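Local atomic coordinates of CARDB domain-containing protein (Pyrococcus furiosus, PDB entry 3IDU), a protein that is of unknown function but carries a CARDB domain, an all-beta module that binds a pair of manganese ions. Residues A[56-61]-A[88-93]. Residues are numbered along the deposited sequence; the frame is centred on the assembly and turned at random.
Sequences VYINGT and GMYRIN
Tyr57 and Asn93 form the hydrogen-bonded antiparallel pair that joins the end of strand 49-58 to strand 88-96, in the five-stranded sheet of this CARDB domain, a two-sheet beta sandwich consistent with the immunoglobulin-like fold of the E-set clan. Two nearly straight backbone bonds close the pair: Tyr57 N gives to Asn93 O at 2.7 Å, and Asn93 N returns to Tyr57 O. Past Ile58 the first strand swings away through the type I' turn (Ile58 to Thr61) of the 49-58/61-70 hairpin, yet the hydrogen bonding continues at Asn59. Asn59 N still reaches Arg91 O at 2.8 Å, and the Asn59 side chain then stands in for the missing backbone acceptor, its OD1 taking the Arg91 N-H at 2.9 Å with the donor tilted 34° from the amide plane. One water bridges Asn59 OD1 to Met89 O; another links Gly60 N, Arg91 O and Asn93 OD1.

On the face of Val56, Ile58 and Ile92, the contacts are apolar. Val56 and Ile92 lie side by side, Val56 CG1 4.1 Å from Ile92 CG2; with its CG1 anti to the backbone N (chi1 163°), Val56 presents that methyl to Ile92. Phe80 and Trp82 of the other sheet cover this face, Trp82 meeting the Tyr90 ring edge-to-face. On the reverse face, Tyr57 CB and Asn93 CB lie 4.1 Å apart, and the edge of the Tyr57 ring comes up to Asn93 O; the polar ends of the two side chains bond to Glu98 and to Ala112 O respectively.

Tyr90 fills the corner beside the turn, where Ile58 CG2 packs on its CD1 at 4.2 Å. A serine here would probably leave Ile58 CG2 and the Asn59 amide without their neighbour and open a gap beside Trp82. The planes of the Asn59 amide and the Tyr90 ring are 20° apart, and Asn59 ND2 comes in obliquely, 3.3 Å from Tyr90 CD1.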
loop_
_atom_site.group_PDB
_atom_site.type_symbol
_atom_site.label_atom_id
_atom_site.label_comp_id
_atom_site.label_asym_id
_atom_site.label_seq_id
_atom_site.Cartn_x
_atom_site.Cartn_y
_atom_site.Cartn_z
ATOM N N VAL A 56 -0.685 4.967 -5.199
ATOM C CA VAL A 56 -0.100 5.767 -4.132
ATOM C C VAL A 56 -0.474 7.217 -4.415
ATOM O O VAL A 56 -0.359 7.696 -5.542
ATOM C CB VAL A 56 1.445 5.617 -4.067
ATOM C CG1 VAL A 56 2.049 6.761 -3.252
ATOM C CG2 VAL A 56 1.802 4.294 -3.410
ATOM N N TYR A 57 -0.946 7.891 -3.373
ATOM C CA TYR A 57 -1.367 9.282 -3.436
ATOM C C TYR A 57 -0.555 10.087 -2.439
ATOM O O TYR A 57 -0.184 9.583 -1.379
ATOM C CB TYR A 57 -2.836 9.420 -3.030
ATOM C CG TYR A 57 -3.832 8.686 -3.892
ATOM C CD1 TYR A 57 -4.432 9.313 -4.981
ATOM C CD2 TYR A 57 -4.200 7.372 -3.602
ATOM C CE1 TYR A 57 -5.373 8.658 -5.757
ATOM C CE2 TYR A 57 -5.142 6.708 -4.378
ATOM C CZ TYR A 57 -5.726 7.356 -5.453
ATOM O OH TYR A 57 -6.657 6.694 -6.217
ATOM N N ILE A 58 -0.295 11.341 -2.779
ATOM C CA ILE A 58 0.428 12.244 -1.897
ATOM C C ILE A 58 -0.495 13.455 -1.773
ATOM O O ILE A 58 -0.745 14.148 -2.756
ATOM C CB ILE A 58 1.788 12.629 -2.501
ATOM C CG1 ILE A 58 2.669 11.375 -2.585
ATOM C CG2 ILE A 58 2.450 13.715 -1.661
ATOM C CD1 ILE A 58 4.033 11.604 -3.197
ATOM N N ASN A 59 -1.000 13.689 -0.563
ATOM C CA ASN A 59 -1.941 14.776 -0.301
ATOM C C ASN A 59 -3.141 14.720 -1.250
ATOM O O ASN A 59 -3.587 15.738 -1.786
ATOM C CB ASN A 59 -1.241 16.141 -0.367
ATOM C CG ASN A 59 -0.653 16.553 0.976
ATOM O OD1 ASN A 59 -0.770 15.822 1.961
ATOM N ND2 ASN A 59 -0.025 17.724 1.024
ATOM N N GLY A 60 -3.649 13.505 -1.451
ATOM C CA GLY A 60 -4.816 13.291 -2.291
ATOM C C GLY A 60 -4.610 13.222 -3.788
ATOM O O GLY A 60 -5.522 12.828 -4.515
ATOM N N THR A 61 -3.431 13.610 -4.260
ATOM C CA THR A 61 -3.157 13.577 -5.692
ATOM C C THR A 61 -2.376 12.313 -6.045
ATOM O O THR A 61 -1.377 11.996 -5.408
ATOM C CB THR A 61 -2.367 14.827 -6.128
ATOM O OG1 THR A 61 -3.160 15.997 -5.875
ATOM C CG2 THR A 61 -2.031 14.759 -7.615
ATOM N N GLY A 88 6.482 20.970 4.697
ATOM C CA GLY A 88 5.129 20.858 5.213
ATOM C C GLY A 88 4.765 19.441 5.610
ATOM O O GLY A 88 5.570 18.519 5.467
HETATM N N MSE A 89 3.546 19.271 6.117
HETATM C CA MSE A 89 3.055 17.962 6.536
HETATM C C MSE A 89 2.277 17.315 5.394
HETATM O O MSE A 89 1.206 17.786 5.014
HETATM C CB MSE A 89 2.144 18.103 7.758
HETATM C CG MSE A 89 1.589 16.784 8.274
HETATM SE SE MSE A 89 2.971 15.612 8.957
HETATM C CE MSE A 89 2.773 16.005 10.845
ATOM N N TYR A 90 2.822 16.227 4.857
ATOM C CA TYR A 90 2.202 15.516 3.748
ATOM C C TYR A 90 1.612 14.176 4.180
ATOM O O TYR A 90 2.160 13.498 5.048
ATOM C CB TYR A 90 3.237 15.287 2.643
ATOM C CG TYR A 90 3.755 16.556 2.004
ATOM C CD1 TYR A 90 3.211 17.033 0.811
ATOM C CD2 TYR A 90 4.787 17.286 2.593
ATOM C CE1 TYR A 90 3.682 18.203 0.219
ATOM C CE2 TYR A 90 5.266 18.459 2.012
ATOM C CZ TYR A 90 4.711 18.911 0.825
ATOM O OH TYR A 90 5.184 20.067 0.245
ATOM N N ARG A 91 0.490 13.804 3.570
ATOM C CA ARG A 91 -0.172 12.538 3.871
ATOM C C ARG A 91 -0.072 11.605 2.668
ATOM O O ARG A 91 -0.543 11.928 1.579
ATOM C CB ARG A 91 -1.646 12.775 4.217
ATOM C CG ARG A 91 -2.453 11.489 4.398
ATOM C CD ARG A 91 -3.904 11.766 4.802
ATOM N NE ARG A 91 -4.011 12.427 6.103
ATOM C CZ ARG A 91 -3.977 13.745 6.291
ATOM N NH1 ARG A 91 -3.840 14.564 5.256
ATOM N NH2 ARG A 91 -4.082 14.246 7.516
ATOM N N ILE A 92 0.564 10.456 2.864
ATOM C CA ILE A 92 0.707 9.480 1.790
ATOM C C ILE A 92 -0.374 8.419 1.974
ATOM O O ILE A 92 -0.557 7.897 3.072
ATOM C CB ILE A 92 2.093 8.766 1.819
ATOM C CG1 ILE A 92 3.222 9.762 1.529
ATOM C CG2 ILE A 92 2.150 7.687 0.740
ATOM C CD1 ILE A 92 3.339 10.889 2.518
ATOM N N ASN A 93 -1.103 8.123 0.903
ATOM C CA ASN A 93 -2.135 7.106 0.949
ATOM C C ASN A 93 -1.789 6.044 -0.074
ATOM O O ASN A 93 -1.247 6.343 -1.135
ATOM C CB ASN A 93 -3.523 7.675 0.607
ATOM C CG ASN A 93 -4.172 8.403 1.773
ATOM O OD1 ASN A 93 -4.431 9.603 1.700
ATOM N ND2 ASN A 93 -4.442 7.677 2.852
HETATM O O HOH W 1 -1.665 16.766 4.350
HETATM O O HOH W 2 -2.684 11.133 0.003
#